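Local structure of cysteine desulfurase (Thermococcus onnurineus, 5B89) at residues I23-T34 and H395-V403; V193-K201 and N221-F229. The protein probably uses pyridoxal 5'-phosphate to strip sulfur from L-cysteine, passing it to a sulfur carrier and releasing L-alanine. All coordinates share one frame; numbering follows the deposited sequence.

Contact 1: I23-T34 and H395-V403; sequences IPEDVRKDIPLT and HVYNSLEEV
Tyr397 sits at the apolar centre, its ring wedged against Val27 and Ile31. Ile31 CD1 lies 3.4 Å from Tyr397 CD2, approaching the ring obliquely, while Val27 CG1 comes to the ring edge and rests against Tyr397 CB. Placing CG between its backbone N and carbonyl carbon (chi1 45°) swings the ring toward Ile31 CD1, and His395 CB packs on one face. The hydroxyl reaches past this contact to Asn42 and Leu47 N. Ile23 CG2 meets Val396 CG2 at 3.7 Å, and Pro24, which follows a cis peptide bond, sets its CG against Ser399 CB and its CB 3.3 Å from Val396 O, a buried carbonyl without a hydrogen-bond partner.

Toward the polar edge, the Arg28 side chain crosses that of Tyr397 at about a right angle, its CG and CD passing Tyr397 O. It bends at chi3 (69°), bringing Arg28 NH1 to two acceptors in the guanidinium plane, Tyr397 O at 3.0 Å and Glu402 OE2 at 2.9 Å, in nearly straight bonds. In this salt bridge NH1 meets OE2 from above the carboxylate plane, guanidinium and carboxylate 83° apart. Thr34 CB covers one guanidinium face, and a water joins Arg28 NH2, Thr34 O and Glu402 OE2.

Glu402 N gives to Ser399 OG and Ser399 N to Glu402 OE1, a capping box starting helix 400-415; Asn398 ND2 reaches the same OE1 from the opposite face of its plane. One carboxylate therefore ties the N-terminal segment to the C-terminal helix, its buried charge probably stabilised by Arg28 and these N-H donors.

Contact 2: V193-K201 and N221-F229; sequences VEELGKIAK and NVKKLHADF
His226 lays its imidazole along the helix backbone at Gly197 and Lys198, with His226 CB 3.7 Å from Gly197 O. Its chi1 (-48°) brings the ring to the helix, and chi2 near 99° turns His226 ND1 to Glu194 O, at the ring edge, in a weak hydrogen bond of 3.5 Å. Lys198 CB and Lys201 CD brush the ring at CE1 and CD2. Gly197 makes this closeness possible: a CB there would clash with Leu225 O. Leu225 CD2 touches both Val193 CG1, at 3.8 Å, and Glu194 CG, at 3.7 Å. The Glu194 chain runs extended beside Lys224 O, and one water joins Glu194 OE2 to that carbonyl. Another links Gly197 O with His226 O. An alanine in place of His226 would probably leave a gap over Gly197 and Lys201 CD, and Glu194 O without its weak ring donor. Asn221 OD1 accepts from Lys224 N in an Asx motif just ahead of the Lys223 to His226 turn. Helix 193-203 is the crossover of a beta-alpha-beta unit between parallel strands 177-181 and 206-210; the loop into strand 229-233 is held on it by close packing, water-bridged carbonyls and one weak hydrogen bond rather than a direct salt bridge.

Contact 2 is nested within the long chain loop that contact 1 closes: residues 193-201 and 221-229 are near neighbours in sequence, whereas 23-34 and 395-403 come from nearly opposite ends of the chain. Their centres lie 33 Å apart, with nearest atoms about 15 Å apart, and they do not touch. Contact 2 belongs to the part built on the seven-stranded mixed sheet, beside strands 206-210 and 229-233. Contact 1 belongs to the four-stranded sheet region, where 395-403 follows strand 389-393. The cofactor lies about 11 Å from the side chain of Val193 and about 14 Å from that of Tyr397, so neither contact reaches it.

Contact 1: I23-T34 and H395-V403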
# COMPACT_ATOMS: atom_id res chain seq x y z
N ILE B 23 -29.10 14.40 -8.67
CA ILE B 23 -28.43 13.12 -8.90
C ILE B 23 -29.05 12.55 -10.14
O ILE B 23 -30.23 12.48 -10.24
CB ILE B 23 -28.81 12.15 -7.77
CG1 ILE B 23 -28.29 12.64 -6.46
CG2 ILE B 23 -28.40 10.72 -8.07
CD1 ILE B 23 -26.84 12.94 -6.46
N PRO B 24 -28.28 12.09 -11.20
CA PRO B 24 -26.81 12.06 -11.06
C PRO B 24 -25.98 13.24 -11.60
O PRO B 24 -24.77 13.28 -11.48
CB PRO B 24 -26.48 10.84 -11.90
CG PRO B 24 -27.40 10.89 -13.03
CD PRO B 24 -28.66 11.40 -12.52
N GLU B 25 -26.66 14.18 -12.21
CA GLU B 25 -25.99 15.29 -12.86
C GLU B 25 -24.93 16.03 -12.12
O GLU B 25 -23.93 16.30 -12.68
CB GLU B 25 -27.05 16.28 -13.37
CG GLU B 25 -27.95 15.66 -14.42
CD GLU B 25 -29.24 15.05 -13.87
OE1 GLU B 25 -30.14 14.79 -14.70
OE2 GLU B 25 -29.36 14.86 -12.70
N ASP B 26 -25.18 16.38 -10.88
CA ASP B 26 -24.21 17.20 -10.13
C ASP B 26 -22.98 16.37 -9.66
O ASP B 26 -21.95 16.96 -9.31
CB ASP B 26 -24.84 17.85 -8.90
CG ASP B 26 -25.71 19.04 -9.29
OD1 ASP B 26 -25.54 19.51 -10.44
OD2 ASP B 26 -26.58 19.46 -8.50
N VAL B 27 -23.06 15.06 -9.74
CA VAL B 27 -21.88 14.20 -9.51
C VAL B 27 -21.07 14.10 -10.80
O VAL B 27 -19.81 14.19 -10.83
CB VAL B 27 -22.30 12.85 -8.96
CG1 VAL B 27 -21.03 12.03 -8.61
CG2 VAL B 27 -23.08 13.06 -7.69
N ARG B 28 -21.72 13.87 -11.91
CA ARG B 28 -21.13 13.68 -13.23
C ARG B 28 -20.33 14.90 -13.61
O ARG B 28 -19.30 14.73 -14.30
CB ARG B 28 -22.17 13.39 -14.26
CG ARG B 28 -22.91 12.06 -14.07
CD ARG B 28 -24.10 11.94 -14.98
NE ARG B 28 -23.75 11.81 -16.37
CZ ARG B 28 -23.41 10.72 -16.98
NH1 ARG B 28 -23.27 9.54 -16.38
NH2 ARG B 28 -23.10 10.70 -18.29
N LYS B 29 -20.71 16.07 -13.18
CA LYS B 29 -19.95 17.27 -13.52
C LYS B 29 -18.56 17.29 -12.96
O LYS B 29 -17.77 18.03 -13.40
CB LYS B 29 -20.62 18.51 -12.99
CG LYS B 29 -21.83 18.93 -13.74
CD LYS B 29 -22.53 20.02 -12.94
CE LYS B 29 -22.34 21.36 -13.58
NZ LYS B 29 -23.18 21.40 -14.80
N ASP B 30 -18.28 16.48 -11.95
CA ASP B 30 -16.97 16.40 -11.36
C ASP B 30 -16.11 15.24 -11.88
O ASP B 30 -15.03 15.07 -11.42
CB ASP B 30 -17.07 16.20 -9.85
CG ASP B 30 -17.62 17.41 -9.12
OD1 ASP B 30 -17.46 18.50 -9.60
OD2 ASP B 30 -18.23 17.24 -8.10
N ILE B 31 -16.63 14.47 -12.82
CA ILE B 31 -15.96 13.29 -13.36
C ILE B 31 -15.91 13.36 -14.89
O ILE B 31 -16.82 12.97 -15.54
CB ILE B 31 -16.68 12.00 -12.91
CG1 ILE B 31 -16.81 11.99 -11.38
CG2 ILE B 31 -15.91 10.79 -13.35
CD1 ILE B 31 -17.77 10.95 -10.84
N PRO B 32 -14.81 13.85 -15.41
CA PRO B 32 -14.74 14.03 -16.84
C PRO B 32 -14.93 12.81 -17.64
O PRO B 32 -15.51 12.84 -18.76
CB PRO B 32 -13.26 14.50 -17.07
CG PRO B 32 -12.89 15.09 -15.80
CD PRO B 32 -13.69 14.47 -14.70
N LEU B 33 -14.50 11.62 -17.19
CA LEU B 33 -14.74 10.41 -17.96
C LEU B 33 -16.22 10.08 -18.24
O LEU B 33 -16.43 9.35 -19.19
CB LEU B 33 -14.02 9.21 -17.33
CG LEU B 33 -12.56 9.15 -17.72
CD1 LEU B 33 -11.77 8.21 -16.71
CD2 LEU B 33 -12.40 8.61 -19.13
N THR B 34 -17.14 10.58 -17.44
CA THR B 34 -18.57 10.31 -17.75
C THR B 34 -19.01 10.97 -19.01
O THR B 34 -20.02 10.52 -19.58
CB THR B 34 -19.48 10.75 -16.61
OG1 THR B 34 -19.41 12.18 -16.33
CG2 THR B 34 -19.12 9.98 -15.26
N HIS B 395 -22.58 3.13 -9.89
CA HIS B 395 -22.40 4.10 -8.84
C HIS B 395 -23.44 5.23 -9.07
O HIS B 395 -24.12 5.23 -10.02
CB HIS B 395 -20.97 4.63 -8.63
CG HIS B 395 -20.68 4.94 -7.20
ND1 HIS B 395 -19.45 4.76 -6.59
CD2 HIS B 395 -21.50 5.41 -6.25
CE1 HIS B 395 -19.56 5.07 -5.31
NE2 HIS B 395 -20.79 5.45 -5.09
N VAL B 396 -23.48 6.14 -8.14
CA VAL B 396 -24.42 7.25 -8.12
C VAL B 396 -24.37 8.17 -9.32
O VAL B 396 -25.32 8.81 -9.61
CB VAL B 396 -24.34 8.03 -6.77
CG1 VAL B 396 -23.06 8.82 -6.66
CG2 VAL B 396 -25.56 8.92 -6.56
N TYR B 397 -23.24 8.19 -9.98
CA TYR B 397 -23.04 9.00 -11.18
C TYR B 397 -23.55 8.37 -12.47
O TYR B 397 -23.61 8.99 -13.43
CB TYR B 397 -21.56 9.44 -11.35
CG TYR B 397 -20.53 8.37 -11.12
CD1 TYR B 397 -20.31 7.39 -12.02
CD2 TYR B 397 -19.79 8.37 -9.99
CE1 TYR B 397 -19.37 6.42 -11.79
CE2 TYR B 397 -18.86 7.41 -9.74
CZ TYR B 397 -18.67 6.46 -10.64
OH TYR B 397 -17.74 5.51 -10.31
N ASN B 398 -23.88 7.11 -12.44
CA ASN B 398 -24.51 6.43 -13.54
C ASN B 398 -26.00 6.82 -13.62
O ASN B 398 -26.61 7.20 -12.70
CB ASN B 398 -24.33 4.92 -13.52
CG ASN B 398 -22.92 4.49 -13.66
OD1 ASN B 398 -22.43 3.76 -12.75
ND2 ASN B 398 -22.23 4.88 -14.74
N SER B 399 -26.46 6.90 -14.88
CA SER B 399 -27.82 7.43 -15.18
C SER B 399 -28.71 6.39 -15.90
O SER B 399 -28.30 5.47 -16.56
CB SER B 399 -27.66 8.65 -16.16
OG SER B 399 -27.31 8.24 -17.43
N LEU B 400 -30.04 6.69 -15.71
CA LEU B 400 -31.00 5.84 -16.46
C LEU B 400 -30.86 5.91 -18.03
O LEU B 400 -31.03 5.00 -18.72
CB LEU B 400 -32.42 6.14 -16.04
CG LEU B 400 -32.85 5.51 -14.68
CD1 LEU B 400 -34.12 6.17 -14.14
CD2 LEU B 400 -32.94 4.01 -14.86
N GLU B 401 -30.43 7.09 -18.48
CA GLU B 401 -30.08 7.32 -19.90
C GLU B 401 -29.03 6.36 -20.41
O GLU B 401 -29.09 5.77 -21.47
CB GLU B 401 -29.72 8.78 -20.15
CG GLU B 401 -30.89 9.74 -20.06
CD GLU B 401 -31.13 10.31 -18.66
OE1 GLU B 401 -31.93 11.30 -18.56
OE2 GLU B 401 -30.60 9.83 -17.60
N GLU B 402 -27.98 6.18 -19.53
CA GLU B 402 -27.00 5.22 -19.81
C GLU B 402 -27.48 3.76 -19.87
O GLU B 402 -27.05 3.01 -20.68
CB GLU B 402 -25.81 5.31 -18.78
CG GLU B 402 -24.97 6.58 -18.85
CD GLU B 402 -23.86 6.63 -17.79
OE1 GLU B 402 -24.09 6.14 -16.65
OE2 GLU B 402 -22.78 7.25 -18.02
N VAL B 403 -28.37 3.41 -18.92
CA VAL B 403 -28.92 2.11 -18.93
C VAL B 403 -29.73 1.89 -20.22
O VAL B 403 -29.62 0.86 -20.80
CB VAL B 403 -29.79 1.91 -17.65
CG1 VAL B 403 -30.64 0.65 -17.71
CG2 VAL B 403 -28.85 1.84 -16.39
O HOH W 1 -22.09 8.58 -20.17

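Contact 2: V193-K201 and N221-F229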
# COMPACT_ATOMS: atom_id res chain seq x y z
N VAL B 193 -25.91 -9.39 6.93
CA VAL B 193 -24.77 -9.28 7.80
C VAL B 193 -25.08 -8.97 9.28
O VAL B 193 -24.43 -9.48 10.14
CB VAL B 193 -23.69 -8.35 7.23
CG1 VAL B 193 -22.53 -8.24 8.17
CG2 VAL B 193 -23.17 -8.88 5.92
N GLU B 194 -26.06 -8.15 9.51
CA GLU B 194 -26.40 -7.85 10.87
C GLU B 194 -26.84 -9.11 11.60
O GLU B 194 -26.44 -9.35 12.68
CB GLU B 194 -27.46 -6.79 10.93
CG GLU B 194 -27.06 -5.47 10.31
CD GLU B 194 -28.24 -4.55 10.24
OE1 GLU B 194 -28.49 -4.03 9.16
OE2 GLU B 194 -28.93 -4.42 11.27
N GLU B 195 -27.63 -9.91 10.93
CA GLU B 195 -28.10 -11.15 11.53
C GLU B 195 -27.00 -12.17 11.71
O GLU B 195 -26.95 -12.79 12.71
CB GLU B 195 -29.24 -11.74 10.74
CG GLU B 195 -29.90 -12.93 11.41
CD GLU B 195 -30.46 -12.63 12.82
OE1 GLU B 195 -30.97 -11.54 13.08
OE2 GLU B 195 -30.35 -13.51 13.66
N LEU B 196 -26.13 -12.29 10.73
CA LEU B 196 -25.01 -13.20 10.83
C LEU B 196 -24.11 -12.73 12.01
O LEU B 196 -23.57 -13.58 12.75
CB LEU B 196 -24.20 -13.23 9.50
CG LEU B 196 -25.00 -13.85 8.34
CD1 LEU B 196 -24.30 -13.54 7.04
CD2 LEU B 196 -24.99 -15.33 8.51
N GLY B 197 -23.88 -11.43 12.14
CA GLY B 197 -23.08 -10.89 13.23
C GLY B 197 -23.71 -11.15 14.57
O GLY B 197 -22.99 -11.37 15.54
N LYS B 198 -24.99 -11.00 14.65
CA LYS B 198 -25.74 -11.34 15.90
C LYS B 198 -25.52 -12.77 16.23
O LYS B 198 -25.20 -13.10 17.41
CB LYS B 198 -27.21 -10.99 15.82
CG LYS B 198 -28.02 -11.48 17.03
CD LYS B 198 -29.51 -11.22 16.83
CE LYS B 198 -30.42 -12.12 17.78
NZ LYS B 198 -29.99 -11.94 19.17
N ILE B 199 -25.66 -13.70 15.33
CA ILE B 199 -25.35 -15.07 15.53
C ILE B 199 -23.96 -15.33 16.02
O ILE B 199 -23.71 -16.05 17.02
CB ILE B 199 -25.68 -15.97 14.32
CG1 ILE B 199 -27.18 -15.84 13.91
CG2 ILE B 199 -25.32 -17.38 14.60
CD1 ILE B 199 -27.51 -16.37 12.54
N ALA B 200 -22.98 -14.70 15.36
CA ALA B 200 -21.59 -14.90 15.76
C ALA B 200 -21.39 -14.31 17.15
O ALA B 200 -20.66 -15.00 17.93
CB ALA B 200 -20.63 -14.19 14.72
N LYS B 201 -21.93 -13.17 17.48
CA LYS B 201 -21.74 -12.56 18.82
C LYS B 201 -22.39 -13.54 19.88
O LYS B 201 -21.78 -13.84 20.94
CB LYS B 201 -22.43 -11.27 18.90
CG LYS B 201 -22.56 -10.62 20.27
CD LYS B 201 -23.30 -9.30 20.18
CE LYS B 201 -23.12 -8.53 21.47
NZ LYS B 201 -23.87 -7.25 21.38
N ASN B 221 -21.60 0.07 9.14
CA ASN B 221 -21.42 0.58 10.47
C ASN B 221 -21.00 -0.59 11.34
O ASN B 221 -21.73 -1.61 11.44
CB ASN B 221 -22.72 1.15 10.99
CG ASN B 221 -22.60 1.70 12.38
OD1 ASN B 221 -22.49 0.97 13.30
ND2 ASN B 221 -22.42 3.01 12.49
N VAL B 222 -19.85 -0.51 11.99
CA VAL B 222 -19.29 -1.60 12.69
C VAL B 222 -20.16 -2.11 13.88
O VAL B 222 -20.12 -3.29 14.23
CB VAL B 222 -17.84 -1.42 13.12
CG1 VAL B 222 -16.92 -1.27 11.87
CG2 VAL B 222 -17.70 -0.27 14.09
N LYS B 223 -20.78 -1.16 14.54
CA LYS B 223 -21.70 -1.48 15.71
C LYS B 223 -22.95 -2.27 15.22
O LYS B 223 -23.24 -3.39 15.75
CB LYS B 223 -22.11 -0.19 16.38
CG LYS B 223 -20.95 0.69 16.91
CD LYS B 223 -21.28 2.11 17.45
CE LYS B 223 -20.83 3.30 16.54
NZ LYS B 223 -21.95 4.05 15.81
N LYS B 224 -23.58 -1.79 14.17
CA LYS B 224 -24.76 -2.39 13.60
C LYS B 224 -24.46 -3.75 13.06
O LYS B 224 -25.27 -4.66 13.17
CB LYS B 224 -25.39 -1.57 12.53
CG LYS B 224 -25.87 -0.26 13.02
CD LYS B 224 -26.72 0.46 12.04
CE LYS B 224 -26.99 1.84 12.65
NZ LYS B 224 -27.83 2.56 11.67
N LEU B 225 -23.26 -3.96 12.49
CA LEU B 225 -22.90 -5.21 11.90
C LEU B 225 -22.30 -6.21 12.89
O LEU B 225 -21.98 -7.33 12.54
CB LEU B 225 -21.88 -4.94 10.78
CG LEU B 225 -22.42 -4.18 9.59
CD1 LEU B 225 -21.26 -3.99 8.59
CD2 LEU B 225 -23.70 -4.75 8.90
N HIS B 226 -22.06 -5.72 14.12
CA HIS B 226 -21.38 -6.54 15.12
C HIS B 226 -20.03 -7.05 14.73
O HIS B 226 -19.54 -8.08 15.08
CB HIS B 226 -22.23 -7.75 15.60
CG HIS B 226 -23.64 -7.40 15.96
ND1 HIS B 226 -24.75 -7.57 15.14
CD2 HIS B 226 -24.06 -6.74 17.05
CE1 HIS B 226 -25.81 -7.09 15.78
NE2 HIS B 226 -25.42 -6.59 16.94
N ALA B 227 -19.33 -6.20 13.95
CA ALA B 227 -18.01 -6.55 13.46
C ALA B 227 -16.89 -6.48 14.53
O ALA B 227 -16.84 -5.56 15.28
CB ALA B 227 -17.63 -5.59 12.27
N ASP B 228 -16.06 -7.49 14.50
CA ASP B 228 -14.80 -7.49 15.22
C ASP B 228 -13.63 -7.00 14.31
O ASP B 228 -12.72 -6.32 14.79
CB ASP B 228 -14.48 -8.85 15.76
CG ASP B 228 -15.56 -9.29 16.84
OD1 ASP B 228 -15.89 -8.48 17.70
OD2 ASP B 228 -15.97 -10.45 16.67
N PHE B 229 -13.68 -7.39 13.04
CA PHE B 229 -12.72 -6.90 12.02
C PHE B 229 -13.55 -6.59 10.84
O PHE B 229 -14.52 -7.29 10.50
CB PHE B 229 -11.70 -7.95 11.71
CG PHE B 229 -10.84 -8.31 12.88
CD1 PHE B 229 -11.25 -9.23 13.78
CD2 PHE B 229 -9.58 -7.76 13.03
CE1 PHE B 229 -10.43 -9.55 14.86
CE2 PHE B 229 -8.77 -8.04 14.13
CZ PHE B 229 -9.19 -8.94 15.01
O HOH W 2 -27.86 -4.55 14.02
O HOH W 3 -20.39 -10.56 15.92